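Local coordinates for protein VP5 (Halorubrum pleomorphic virus 6, PDB 6QGL) that probably acts as the envelope protein that fuses the membrane of this archaeal pleomorphic virus with that of its host, at residues Ile20-Thr25 with Val66-Ile71; Ile266-Leu271 with Ile478-Trp483; Glu306-Ile311 with Val449-Asn454; Thr350-Leu355 with Glu435-Thr440; Glu380-Glu385 with Ala427-Thr432. All coordinates share one frame; numbering follows the deposited sequence.

Contacts 1 to 5 move from loop packing to paired strands. Contact 1 is the buried one, near the centre of the chain, where two loop segments meet through side chains without a hydrogen bond between them. Contact 2, about 28 Å from it between centres, joins a turn to the start of helix 480-496 by clasping a tryptophan. Contacts 3 and 4 belong to one antiparallel sheet and are held by backbone hydrogen bonds, the first at a bulge and the second beside an Asx turn that follows strand 347-352. Contact 5 lies in another antiparallel sheet, touches contact 4 through Met353, Ser354 and Ser431, and adds a salt bridge on its more exposed face.

Contact 1. Residues Ile20-Thr25 with Val66-Ile71; sequences IGVGWT and VDNQNI
The carbonyl oxygen of Val22, a residue whose side chain faces Asn68 and Ile71, is gripped by two donors of Thr25. The hydroxyl OG1 of Thr25 reaches Val22 O at 2.7 Å, nearly in line with the carbonyl bond, and Thr25 N meets the same oxygen at 3.1 Å. This double grip closes a short 3-10 turn, and the meeting of the two segments is left to side chains. Asn68 lays its amide group across two aliphatic branches: its CG lies 3.9 Å from Ile20 CG2 and 4.0 Å from Val22 CG2. With CG1 of Val22 anti to the backbone N (chi1 177°), CG2 is the branch turned to Asn68; Ile71 also points toward Val22, at a doubtful distance. Trp24 frames the turn. Thr25 CG2 sits 3.4 Å above the plane of the Trp24 ring, over its centre, and Gly21 O lies at the ring's edge, in plane. Tyr348 of strand 347-352 packs on Ile20, Asn68 and Ile71, and Tyr111 binds Thr25 O. Segment 20-25 falls in a stretch predicted to span the membrane, yet here it forms a buried loop and 3-10 turn packed against the connection between two consecutive helices, 43-66 and 73-92.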
# COMPACT_ATOMS: atom_id res chain seq x y z
N ILE A 20 -1.14 -4.16 -0.47
CA ILE A 20 0.04 -3.36 -0.80
C ILE A 20 0.46 -3.55 -2.25
O ILE A 20 0.70 -4.68 -2.67
CB ILE A 20 1.20 -3.61 0.20
CG1 ILE A 20 0.82 -3.16 1.62
CG2 ILE A 20 2.51 -2.93 -0.26
CD1 ILE A 20 1.74 -3.61 2.64
N GLY A 21 0.52 -2.44 -2.99
CA GLY A 21 0.93 -2.42 -4.39
C GLY A 21 2.18 -1.59 -4.55
O GLY A 21 2.13 -0.36 -4.43
N VAL A 22 3.32 -2.25 -4.78
CA VAL A 22 4.62 -1.60 -4.93
C VAL A 22 5.01 -1.53 -6.42
O VAL A 22 6.05 -0.98 -6.77
CB VAL A 22 5.69 -2.31 -4.07
CG1 VAL A 22 7.06 -1.69 -4.28
CG2 VAL A 22 5.33 -2.27 -2.59
N GLY A 23 4.15 -2.07 -7.29
CA GLY A 23 4.38 -2.10 -8.73
C GLY A 23 4.61 -0.76 -9.39
O GLY A 23 5.21 -0.69 -10.46
N TRP A 24 4.13 0.33 -8.74
CA TRP A 24 4.25 1.71 -9.21
C TRP A 24 5.71 2.18 -9.26
O TRP A 24 6.02 3.14 -9.97
CB TRP A 24 3.38 2.65 -8.37
CG TRP A 24 3.79 2.78 -6.94
CD1 TRP A 24 3.39 2.00 -5.89
CD2 TRP A 24 4.65 3.78 -6.38
NE1 TRP A 24 3.97 2.43 -4.73
CE2 TRP A 24 4.73 3.54 -4.99
CE3 TRP A 24 5.35 4.88 -6.92
CZ2 TRP A 24 5.50 4.34 -4.13
CZ3 TRP A 24 6.11 5.67 -6.07
CH2 TRP A 24 6.18 5.40 -4.69
N THR A 25 6.60 1.52 -8.50
CA THR A 25 8.03 1.84 -8.48
C THR A 25 8.79 1.08 -9.56
O THR A 25 9.96 1.37 -9.78
CB THR A 25 8.64 1.55 -7.09
OG1 THR A 25 8.49 0.16 -6.79
CG2 THR A 25 8.04 2.40 -5.98
N VAL A 66 1.67 6.22 -0.10
CA VAL A 66 1.81 6.82 1.23
C VAL A 66 2.60 5.97 2.26
O VAL A 66 3.46 6.54 2.94
CB VAL A 66 0.40 7.20 1.77
CG1 VAL A 66 0.46 7.79 3.17
CG2 VAL A 66 -0.32 8.17 0.82
N ASP A 67 2.31 4.66 2.41
CA ASP A 67 2.94 3.82 3.44
C ASP A 67 4.12 2.93 2.99
O ASP A 67 4.55 2.08 3.77
CB ASP A 67 1.89 2.93 4.14
CG ASP A 67 1.40 3.43 5.48
OD1 ASP A 67 2.08 4.29 6.08
OD2 ASP A 67 0.35 2.94 5.94
N ASN A 68 4.65 3.13 1.78
CA ASN A 68 5.77 2.31 1.31
C ASN A 68 7.09 3.11 1.25
O ASN A 68 7.86 2.99 0.29
CB ASN A 68 5.41 1.62 -0.02
CG ASN A 68 4.35 0.54 0.10
OD1 ASN A 68 3.56 0.32 -0.82
ND2 ASN A 68 4.30 -0.16 1.22
N GLN A 69 7.34 3.91 2.29
CA GLN A 69 8.51 4.79 2.42
C GLN A 69 9.85 4.05 2.51
O GLN A 69 10.81 4.47 1.86
CB GLN A 69 8.35 5.71 3.64
CG GLN A 69 7.16 6.66 3.54
CD GLN A 69 6.75 7.17 4.90
OE1 GLN A 69 6.35 6.41 5.79
NE2 GLN A 69 6.83 8.48 5.09
N ASN A 70 9.92 2.98 3.31
CA ASN A 70 11.16 2.23 3.52
C ASN A 70 11.55 1.27 2.37
O ASN A 70 12.51 0.52 2.52
CB ASN A 70 11.13 1.49 4.86
CG ASN A 70 11.16 2.41 6.05
OD1 ASN A 70 12.11 3.18 6.26
ND2 ASN A 70 10.13 2.34 6.87
N ILE A 71 10.84 1.32 1.23
CA ILE A 71 11.18 0.50 0.06
C ILE A 71 11.80 1.40 -1.02
O ILE A 71 12.16 0.91 -2.09
CB ILE A 71 10.02 -0.38 -0.49
CG1 ILE A 71 8.85 0.48 -0.98
CG2 ILE A 71 9.60 -1.46 0.51
CD1 ILE A 71 7.94 -0.12 -1.82

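Contact 2. Residues Ile266-Leu271 with Ile478-Trp483; sequences IEISDL and ITQDEW
Trp483, in the first turn of helix 480-496, is clasped by Ile266, Ile268 and Leu271, each of which crosses it at about a right angle. Two small motifs set the stage: a capping box of Thr479 and Glu482 at the helix start, and a type I beta turn from Ile268 to Leu271 that brings its two end residues to the indole together. Ile268 comes over one face, making a CH-pi contact in which its CG1 lies 4.2 Å from the centroid of the five-membered ring of Trp483, 17° off the ring normal. Its CD1 goes further and rests 3.6 Å from Trp483 CB. The other two arrive obliquely, Ile266 CG2 at 3.9 Å from Trp483 CD1 and Leu271 CD2 at 3.7 Å from Trp483 CE3, so that the pyrrole and benzene parts each have a partner. Trp483 is turned to them with CG anti to its carbonyl carbon (chi1 -78°). Beside this apolar group Gln480 bends at chi2, and its CG passes 3.8 Å from Ile266 CA. Ile85 and Ile88 of helix 73-92 extend the packing, and Tyr477 O takes the indole N-H. At the helix start, Glu482 N donates a weak bond of 3.4 Å to Thr479 OG1.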
# COMPACT_ATOMS: atom_id res chain seq x y z
N ILE A 266 33.16 -6.57 -18.61
CA ILE A 266 31.80 -6.89 -18.15
C ILE A 266 30.90 -7.01 -19.39
O ILE A 266 30.85 -6.08 -20.19
CB ILE A 266 31.25 -5.84 -17.13
CG1 ILE A 266 32.05 -5.81 -15.82
CG2 ILE A 266 29.77 -6.08 -16.85
CD1 ILE A 266 31.67 -4.63 -14.92
N GLU A 267 30.19 -8.14 -19.54
CA GLU A 267 29.26 -8.38 -20.65
C GLU A 267 27.88 -8.64 -20.06
O GLU A 267 27.62 -9.71 -19.50
CB GLU A 267 29.74 -9.54 -21.54
CG GLU A 267 31.04 -9.27 -22.28
CD GLU A 267 31.00 -8.23 -23.40
OE1 GLU A 267 29.94 -8.09 -24.05
OE2 GLU A 267 32.04 -7.58 -23.63
N ILE A 268 27.01 -7.61 -20.13
CA ILE A 268 25.67 -7.60 -19.52
C ILE A 268 24.53 -7.39 -20.57
O ILE A 268 23.36 -7.37 -20.20
CB ILE A 268 25.70 -6.51 -18.39
CG1 ILE A 268 26.63 -6.89 -17.21
CG2 ILE A 268 24.35 -6.10 -17.88
CD1 ILE A 268 26.55 -8.31 -16.63
N SER A 269 24.88 -7.32 -21.87
CA SER A 269 23.93 -7.12 -22.98
C SER A 269 22.65 -7.99 -22.93
O SER A 269 21.59 -7.52 -23.32
CB SER A 269 24.64 -7.31 -24.32
OG SER A 269 23.79 -6.97 -25.41
N ASP A 270 22.76 -9.25 -22.43
CA ASP A 270 21.65 -10.21 -22.35
C ASP A 270 21.10 -10.45 -20.93
O ASP A 270 20.26 -11.34 -20.74
CB ASP A 270 22.06 -11.54 -23.02
CG ASP A 270 22.71 -11.40 -24.38
OD1 ASP A 270 22.06 -10.85 -25.30
OD2 ASP A 270 23.87 -11.84 -24.54
N LEU A 271 21.54 -9.65 -19.94
CA LEU A 271 21.14 -9.75 -18.53
C LEU A 271 19.64 -9.49 -18.31
O LEU A 271 19.09 -8.54 -18.87
CB LEU A 271 21.99 -8.78 -17.66
CG LEU A 271 21.67 -8.64 -16.16
CD1 LEU A 271 22.10 -9.86 -15.39
CD2 LEU A 271 22.33 -7.44 -15.56
N ILE A 478 31.72 -3.61 -10.42
CA ILE A 478 32.91 -3.39 -11.26
C ILE A 478 33.33 -4.74 -11.86
O ILE A 478 33.90 -4.78 -12.95
CB ILE A 478 34.07 -2.81 -10.38
CG1 ILE A 478 33.65 -1.56 -9.56
CG2 ILE A 478 35.36 -2.53 -11.17
CD1 ILE A 478 33.12 -0.36 -10.32
N THR A 479 33.08 -5.83 -11.13
CA THR A 479 33.44 -7.18 -11.55
C THR A 479 32.23 -7.91 -12.13
O THR A 479 31.10 -7.62 -11.73
CB THR A 479 34.09 -7.96 -10.38
OG1 THR A 479 33.09 -8.45 -9.49
CG2 THR A 479 35.13 -7.14 -9.61
N GLN A 480 32.48 -8.87 -13.03
CA GLN A 480 31.45 -9.71 -13.65
C GLN A 480 30.78 -10.61 -12.62
O GLN A 480 29.60 -10.92 -12.77
CB GLN A 480 32.04 -10.57 -14.77
CG GLN A 480 31.59 -10.16 -16.17
CD GLN A 480 30.24 -10.70 -16.60
OE1 GLN A 480 29.37 -11.04 -15.79
NE2 GLN A 480 30.02 -10.77 -17.90
N ASP A 481 31.53 -11.02 -11.57
CA ASP A 481 31.06 -11.87 -10.48
C ASP A 481 29.94 -11.21 -9.67
O ASP A 481 29.00 -11.90 -9.28
CB ASP A 481 32.22 -12.28 -9.56
CG ASP A 481 33.19 -13.26 -10.19
OD1 ASP A 481 32.75 -14.39 -10.53
OD2 ASP A 481 34.38 -12.92 -10.33
N GLU A 482 30.05 -9.89 -9.43
CA GLU A 482 29.05 -9.09 -8.71
C GLU A 482 27.73 -9.10 -9.49
O GLU A 482 26.66 -9.25 -8.89
CB GLU A 482 29.54 -7.64 -8.52
CG GLU A 482 30.63 -7.47 -7.47
CD GLU A 482 31.11 -6.04 -7.30
OE1 GLU A 482 32.18 -5.70 -7.85
OE2 GLU A 482 30.40 -5.26 -6.63
N TRP A 483 27.83 -8.96 -10.82
CA TRP A 483 26.72 -8.96 -11.76
C TRP A 483 26.11 -10.36 -11.94
O TRP A 483 24.89 -10.47 -12.01
CB TRP A 483 27.16 -8.40 -13.11
CG TRP A 483 27.26 -6.90 -13.15
CD1 TRP A 483 28.40 -6.16 -13.20
CD2 TRP A 483 26.17 -5.97 -13.15
NE1 TRP A 483 28.09 -4.82 -13.23
CE2 TRP A 483 26.73 -4.67 -13.20
CE3 TRP A 483 24.77 -6.10 -13.10
CZ2 TRP A 483 25.94 -3.52 -13.20
CZ3 TRP A 483 23.99 -4.96 -13.11
CH2 TRP A 483 24.57 -3.68 -13.15

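Contact 3. Residues Glu306-Ile311 with Val449-Asn454; sequences EATITI and VDKLVN
Val453 N donates to Glu306 O at 2.8 Å with an almost straight N-H...O angle of 173°, and Thr308 N meets Lys451 O nearly as straight (171°) at 3.0 Å. A third bond, from Asp450 N to Thr308 O, is also 2.8 Å long but more bent, while the return bond from Glu306 N to Val453 O is weak. Thr308 thus bonds to two successive residues, Asp450 and Lys451. The pairing shifts by one residue between Ala307-Leu452 and Ile309-Val449, which makes Asp450 and Lys451 a beta bulge in an otherwise regular antiparallel pair. Packing differs on the two faces. On the buried one, Ala307 CB touches Leu452 CD2 at 3.7 Å, and Ile309 CD1 reaches Val449 CG2 at the same distance, the two side chains crossing at a slant. On the other face Lys451, with CG set between backbone N and carbonyl carbon (chi1 64°), runs its extended chain past Thr308, its CE 3.5 Å from Thr308 OG1. Strand 305-311 lies between 447-454 and 317-324. Phe322 of the latter packs on Ala307 and Ile309, Thr317 binds the hydroxyl of Thr310, and the far edge of 447-454 is paired with the short strand 337-338.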
# COMPACT_ATOMS: atom_id res chain seq x y z
N GLU A 306 8.14 -20.89 6.47
CA GLU A 306 6.70 -20.60 6.45
C GLU A 306 6.29 -20.36 7.90
O GLU A 306 6.39 -21.27 8.73
CB GLU A 306 5.90 -21.75 5.81
CG GLU A 306 4.40 -21.50 5.70
CD GLU A 306 3.91 -20.62 4.57
OE1 GLU A 306 4.72 -20.18 3.73
OE2 GLU A 306 2.68 -20.37 4.51
N ALA A 307 5.87 -19.13 8.22
CA ALA A 307 5.49 -18.74 9.57
C ALA A 307 3.99 -18.74 9.80
O ALA A 307 3.24 -18.18 9.00
CB ALA A 307 6.05 -17.36 9.88
N THR A 308 3.56 -19.36 10.91
CA THR A 308 2.17 -19.37 11.34
C THR A 308 2.11 -18.28 12.40
O THR A 308 2.72 -18.41 13.46
CB THR A 308 1.71 -20.77 11.79
OG1 THR A 308 2.03 -21.72 10.77
CG2 THR A 308 0.23 -20.83 12.09
N ILE A 309 1.45 -17.17 12.07
CA ILE A 309 1.34 -15.97 12.91
C ILE A 309 -0.03 -15.90 13.55
O ILE A 309 -0.99 -16.41 12.98
CB ILE A 309 1.63 -14.72 12.01
CG1 ILE A 309 3.03 -14.78 11.36
CG2 ILE A 309 1.40 -13.37 12.71
CD1 ILE A 309 4.17 -14.98 12.29
N THR A 310 -0.12 -15.26 14.73
CA THR A 310 -1.39 -15.01 15.40
C THR A 310 -1.38 -13.58 15.98
O THR A 310 -0.45 -13.19 16.69
CB THR A 310 -1.81 -16.12 16.38
OG1 THR A 310 -3.18 -15.91 16.74
CG2 THR A 310 -0.98 -16.21 17.63
N ILE A 311 -2.41 -12.80 15.61
CA ILE A 311 -2.60 -11.40 16.00
C ILE A 311 -3.20 -11.36 17.41
O ILE A 311 -4.26 -11.95 17.63
CB ILE A 311 -3.47 -10.65 14.94
CG1 ILE A 311 -3.02 -10.96 13.47
CG2 ILE A 311 -3.53 -9.14 15.22
CD1 ILE A 311 -1.48 -10.74 13.05
N VAL A 449 4.75 -15.24 16.70
CA VAL A 449 5.17 -16.27 15.75
C VAL A 449 4.94 -17.63 16.43
O VAL A 449 5.66 -17.96 17.37
CB VAL A 449 6.64 -16.08 15.28
CG1 VAL A 449 7.03 -17.12 14.23
CG2 VAL A 449 6.89 -14.67 14.75
N ASP A 450 3.90 -18.37 16.00
CA ASP A 450 3.55 -19.67 16.58
C ASP A 450 4.58 -20.74 16.23
O ASP A 450 5.21 -21.30 17.12
CB ASP A 450 2.13 -20.11 16.16
CG ASP A 450 1.03 -19.16 16.58
OD1 ASP A 450 1.02 -18.73 17.76
OD2 ASP A 450 0.15 -18.86 15.74
N LYS A 451 4.75 -21.01 14.92
CA LYS A 451 5.69 -22.01 14.41
C LYS A 451 6.34 -21.57 13.10
O LYS A 451 5.75 -20.79 12.34
CB LYS A 451 5.01 -23.39 14.27
CG LYS A 451 3.87 -23.46 13.25
CD LYS A 451 3.27 -24.86 13.14
CE LYS A 451 2.17 -24.91 12.12
NZ LYS A 451 1.58 -26.27 12.01
N LEU A 452 7.56 -22.08 12.84
CA LEU A 452 8.32 -21.82 11.63
C LEU A 452 8.58 -23.15 10.93
O LEU A 452 9.35 -23.98 11.44
CB LEU A 452 9.63 -21.06 11.93
CG LEU A 452 9.49 -19.58 12.28
CD1 LEU A 452 10.69 -19.09 13.05
CD2 LEU A 452 9.27 -18.74 11.04
N VAL A 453 7.90 -23.37 9.80
CA VAL A 453 7.96 -24.60 9.01
C VAL A 453 8.92 -24.45 7.83
O VAL A 453 8.74 -23.54 7.02
CB VAL A 453 6.52 -25.01 8.53
CG1 VAL A 453 6.54 -26.28 7.68
CG2 VAL A 453 5.57 -25.19 9.71
N ASN A 454 9.90 -25.37 7.70
CA ASN A 454 10.81 -25.35 6.54
C ASN A 454 9.93 -25.56 5.29
O ASN A 454 8.89 -26.21 5.38
CB ASN A 454 11.90 -26.43 6.66
CG ASN A 454 12.93 -26.42 5.54
OD1 ASN A 454 12.92 -25.58 4.63
ND2 ASN A 454 13.85 -27.36 5.58

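Contact 4. Residues Thr350-Leu355 with Glu435-Thr440; sequences TADMSL and ETTYDT
Asp352 holds CG anti to its own N (chi1 -175°), and this extends the carboxylate across to the backbone of Thr436 and Thr437. There OD1 accepts Thr437 N at 2.8 Å, from 47° out of the carboxylate plane, and Ser354 N at 3.2 Å, from 61° out of it on the opposite face. One oxygen is thus clamped between two N-H groups, one from each segment, which should fix the rotation of the carboxylate. The bond from Ser354 N makes an Asx turn, and it begins at Asp352, in strand 347-352. OD2 of the same group rests against Thr436, 3.4 Å from its CB. Backbone bonds continue the join: Met353 N donates to Thr437 O at 3.0 Å, and Ala351 and Asp439 form a hydrogen-bonded antiparallel pair, with Ala351 N to Asp439 O again 3.0 Å. Met353, bent at chi2 and chi3, brings its CG to 3.7 Å from Asp439 CB, crossing that side chain at an angle. At the other end Thr350 and Thr440 stand side by side pointing the same way, CG2 to CG2 3.6 Å, while the Thr350 hydroxyl is bonded to Thr321. Strand 347-352 runs between 317-324 and 438-443, the latter outermost in the sheet, and helix 289-296 covers Thr350 and Thr440 through Ile291, Ala290 and Leu294.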
# COMPACT_ATOMS: atom_id res chain seq x y z
N THR A 350 3.23 -11.98 3.50
CA THR A 350 2.51 -12.45 2.32
C THR A 350 1.85 -13.77 2.69
O THR A 350 2.54 -14.72 3.06
CB THR A 350 3.43 -12.55 1.10
OG1 THR A 350 4.43 -13.53 1.36
CG2 THR A 350 4.10 -11.25 0.77
N ALA A 351 0.51 -13.82 2.64
CA ALA A 351 -0.23 -15.01 3.02
C ALA A 351 -1.54 -15.15 2.27
O ALA A 351 -2.00 -14.19 1.65
CB ALA A 351 -0.49 -14.98 4.53
N ASP A 352 -2.15 -16.35 2.32
CA ASP A 352 -3.44 -16.63 1.69
C ASP A 352 -4.55 -16.18 2.64
O ASP A 352 -4.64 -16.69 3.77
CB ASP A 352 -3.57 -18.12 1.33
CG ASP A 352 -4.84 -18.49 0.57
OD1 ASP A 352 -5.64 -17.58 0.27
OD2 ASP A 352 -5.02 -19.68 0.28
N MET A 353 -5.38 -15.24 2.18
CA MET A 353 -6.48 -14.67 2.96
C MET A 353 -7.60 -15.66 3.26
O MET A 353 -8.27 -15.50 4.27
CB MET A 353 -7.04 -13.40 2.29
CG MET A 353 -6.06 -12.24 2.26
SD MET A 353 -5.39 -11.76 3.88
CE MET A 353 -6.86 -11.04 4.64
N SER A 354 -7.80 -16.68 2.40
CA SER A 354 -8.85 -17.69 2.59
C SER A 354 -8.65 -18.51 3.87
O SER A 354 -9.63 -18.92 4.50
CB SER A 354 -8.96 -18.60 1.38
OG SER A 354 -7.74 -19.27 1.11
N LEU A 355 -7.38 -18.71 4.26
CA LEU A 355 -7.02 -19.47 5.45
C LEU A 355 -7.22 -18.68 6.75
O LEU A 355 -7.16 -19.29 7.82
CB LEU A 355 -5.57 -19.99 5.34
CG LEU A 355 -5.20 -20.74 4.05
CD1 LEU A 355 -3.74 -21.09 4.03
CD2 LEU A 355 -6.03 -22.00 3.87
N GLU A 435 -11.48 -19.39 -3.28
CA GLU A 435 -10.22 -19.96 -3.76
C GLU A 435 -9.02 -19.40 -2.99
O GLU A 435 -9.18 -18.51 -2.15
CB GLU A 435 -10.08 -19.71 -5.27
CG GLU A 435 -10.07 -18.24 -5.67
CD GLU A 435 -10.59 -17.88 -7.05
OE1 GLU A 435 -11.25 -18.73 -7.69
OE2 GLU A 435 -10.34 -16.74 -7.49
N THR A 436 -7.81 -19.92 -3.31
CA THR A 436 -6.55 -19.46 -2.71
C THR A 436 -6.24 -18.07 -3.26
O THR A 436 -5.99 -17.92 -4.46
CB THR A 436 -5.40 -20.46 -2.98
OG1 THR A 436 -5.21 -20.60 -4.38
CG2 THR A 436 -5.63 -21.82 -2.33
N THR A 437 -6.34 -17.05 -2.39
CA THR A 437 -6.09 -15.65 -2.76
C THR A 437 -4.92 -15.09 -1.96
O THR A 437 -5.04 -14.90 -0.75
CB THR A 437 -7.37 -14.79 -2.62
OG1 THR A 437 -7.82 -14.84 -1.27
CG2 THR A 437 -8.48 -15.22 -3.57
N TYR A 438 -3.79 -14.85 -2.63
CA TYR A 438 -2.60 -14.30 -2.00
C TYR A 438 -2.69 -12.79 -1.85
O TYR A 438 -3.27 -12.11 -2.70
CB TYR A 438 -1.32 -14.71 -2.75
CG TYR A 438 -0.90 -16.13 -2.49
CD1 TYR A 438 -0.25 -16.48 -1.31
CD2 TYR A 438 -1.14 -17.14 -3.42
CE1 TYR A 438 0.14 -17.80 -1.05
CE2 TYR A 438 -0.76 -18.46 -3.18
CZ TYR A 438 -0.11 -18.78 -1.99
OH TYR A 438 0.27 -20.08 -1.75
N ASP A 439 -2.13 -12.27 -0.75
CA ASP A 439 -2.12 -10.84 -0.43
C ASP A 439 -0.89 -10.50 0.40
O ASP A 439 -0.42 -11.34 1.18
CB ASP A 439 -3.41 -10.45 0.32
CG ASP A 439 -3.73 -8.97 0.35
OD1 ASP A 439 -3.23 -8.23 -0.53
OD2 ASP A 439 -4.52 -8.55 1.23
N THR A 440 -0.37 -9.27 0.23
CA THR A 440 0.80 -8.77 0.95
C THR A 440 0.35 -7.67 1.92
O THR A 440 -0.16 -6.64 1.48
CB THR A 440 1.89 -8.32 -0.03
OG1 THR A 440 2.21 -9.41 -0.91
CG2 THR A 440 3.16 -7.82 0.67

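Contact 5. Residues Glu380-Glu385 with Ala427-Thr432; sequences EGTAIE and ARFVST
The side chains of Glu385 and Arg428 lie side by side, pointing the same way, with the carboxylate and guanidinium planes 40° apart. Glu385 OE2 comes in obliquely and is shared between two nitrogens, 3.2 Å from Arg428 NH1 and 3.2 Å from Arg428 NE; both bonds are weak and bent, but together they make a salt bridge. Val430 covers one face of the guanidinium, its CG2 3.4 Å above the plane, over its centre. Arg428 NH2 turns to a second acid, Glu357, so its charge is probably balanced by two carboxylates. Arg428 gets there with CG between the backbone N and the carbonyl carbon (chi1 69°) and an extended chain as far as NE. The Phe429 ring, on the other side of the sheet, makes a T-shaped stack with Tyr379, and Thr382 CG2 approaches it obliquely. Beneath these groups is a regular antiparallel pairing of strands 382-388 and 422-431, their short axes at 149°. Ala383 and Val430 exchange a pair of backbone bonds, 2.8 Å from Ala383 N to Val430 O and 3.0 Å from Val430 N to Ala383 O, and Glu385 and Arg428 are likewise doubly bonded. Between those pairs Ile384 rests its CG1 against Phe429 CB, while Ile384 CG2 lies 4.2 Å from Ala427 CB. Strand 393-397 flanks the other edge of 382-388, with Ser395 against Ala383 and Glu385. Where the pairing ends, Gly381, at positive phi, still offers its carbonyl: Thr432 N reaches Gly381 O at 3.1 Å, tilted from the carbonyl plane.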
# COMPACT_ATOMS: atom_id res chain seq x y z
N GLU A 380 -14.76 -7.47 7.61
CA GLU A 380 -15.05 -7.48 6.17
C GLU A 380 -14.26 -8.60 5.48
O GLU A 380 -13.06 -8.74 5.70
CB GLU A 380 -14.73 -6.11 5.53
CG GLU A 380 -15.60 -4.95 6.02
CD GLU A 380 -15.36 -3.58 5.41
OE1 GLU A 380 -14.29 -3.37 4.79
OE2 GLU A 380 -16.24 -2.70 5.57
N GLY A 381 -14.97 -9.41 4.68
CA GLY A 381 -14.39 -10.54 3.97
C GLY A 381 -14.31 -11.82 4.78
O GLY A 381 -13.68 -12.79 4.34
N THR A 382 -14.94 -11.84 5.97
CA THR A 382 -14.99 -13.01 6.85
C THR A 382 -16.42 -13.33 7.23
O THR A 382 -17.27 -12.44 7.26
CB THR A 382 -14.13 -12.85 8.13
OG1 THR A 382 -14.71 -11.88 9.00
CG2 THR A 382 -12.67 -12.55 7.85
N ALA A 383 -16.68 -14.60 7.56
CA ALA A 383 -17.98 -15.08 8.02
C ALA A 383 -17.84 -15.64 9.42
O ALA A 383 -16.86 -16.35 9.71
CB ALA A 383 -18.51 -16.15 7.08
N ILE A 384 -18.78 -15.29 10.32
CA ILE A 384 -18.78 -15.79 11.69
C ILE A 384 -19.58 -17.09 11.69
O ILE A 384 -20.78 -17.08 11.38
CB ILE A 384 -19.29 -14.76 12.74
CG1 ILE A 384 -18.45 -13.46 12.70
CG2 ILE A 384 -19.28 -15.37 14.16
CD1 ILE A 384 -19.13 -12.24 13.27
N GLU A 385 -18.89 -18.21 11.98
CA GLU A 385 -19.48 -19.54 12.05
C GLU A 385 -19.92 -19.78 13.49
O GLU A 385 -19.09 -20.00 14.37
CB GLU A 385 -18.48 -20.62 11.58
CG GLU A 385 -18.12 -20.54 10.11
CD GLU A 385 -17.42 -21.76 9.56
OE1 GLU A 385 -17.95 -22.37 8.60
OE2 GLU A 385 -16.33 -22.12 10.07
N ALA A 427 -18.14 -19.78 18.74
CA ALA A 427 -18.17 -19.06 17.47
C ALA A 427 -16.75 -18.76 17.02
O ALA A 427 -15.88 -18.48 17.84
CB ALA A 427 -18.95 -17.76 17.61
N ARG A 428 -16.51 -18.86 15.70
CA ARG A 428 -15.21 -18.58 15.10
C ARG A 428 -15.37 -17.86 13.77
O ARG A 428 -16.37 -18.09 13.08
CB ARG A 428 -14.35 -19.86 14.96
CG ARG A 428 -14.85 -20.88 13.94
CD ARG A 428 -13.74 -21.83 13.54
NE ARG A 428 -14.11 -22.65 12.38
CZ ARG A 428 -13.24 -23.11 11.49
NH1 ARG A 428 -13.66 -23.84 10.46
NH2 ARG A 428 -11.95 -22.83 11.59
N PHE A 429 -14.42 -17.00 13.40
CA PHE A 429 -14.47 -16.31 12.12
C PHE A 429 -13.52 -16.99 11.14
O PHE A 429 -12.42 -17.37 11.52
CB PHE A 429 -14.20 -14.80 12.24
CG PHE A 429 -12.85 -14.40 12.79
CD1 PHE A 429 -12.67 -14.22 14.16
CD2 PHE A 429 -11.78 -14.14 11.94
CE1 PHE A 429 -11.42 -13.84 14.67
CE2 PHE A 429 -10.54 -13.76 12.45
CZ PHE A 429 -10.37 -13.61 13.81
N VAL A 430 -13.99 -17.20 9.91
CA VAL A 430 -13.24 -17.85 8.83
C VAL A 430 -13.42 -16.98 7.57
O VAL A 430 -14.41 -16.25 7.49
CB VAL A 430 -13.74 -19.32 8.63
CG1 VAL A 430 -13.05 -20.01 7.45
CG2 VAL A 430 -13.56 -20.15 9.90
N SER A 431 -12.46 -17.01 6.62
CA SER A 431 -12.53 -16.22 5.39
C SER A 431 -13.67 -16.67 4.47
O SER A 431 -14.07 -17.83 4.51
CB SER A 431 -11.21 -16.27 4.65
OG SER A 431 -11.21 -15.50 3.45
N THR A 432 -14.20 -15.73 3.67
CA THR A 432 -15.29 -16.00 2.73
C THR A 432 -14.75 -16.35 1.33
O THR A 432 -15.53 -16.68 0.43
CB THR A 432 -16.32 -14.84 2.74
OG1 THR A 432 -17.50 -15.27 2.07
CG2 THR A 432 -15.79 -13.56 2.09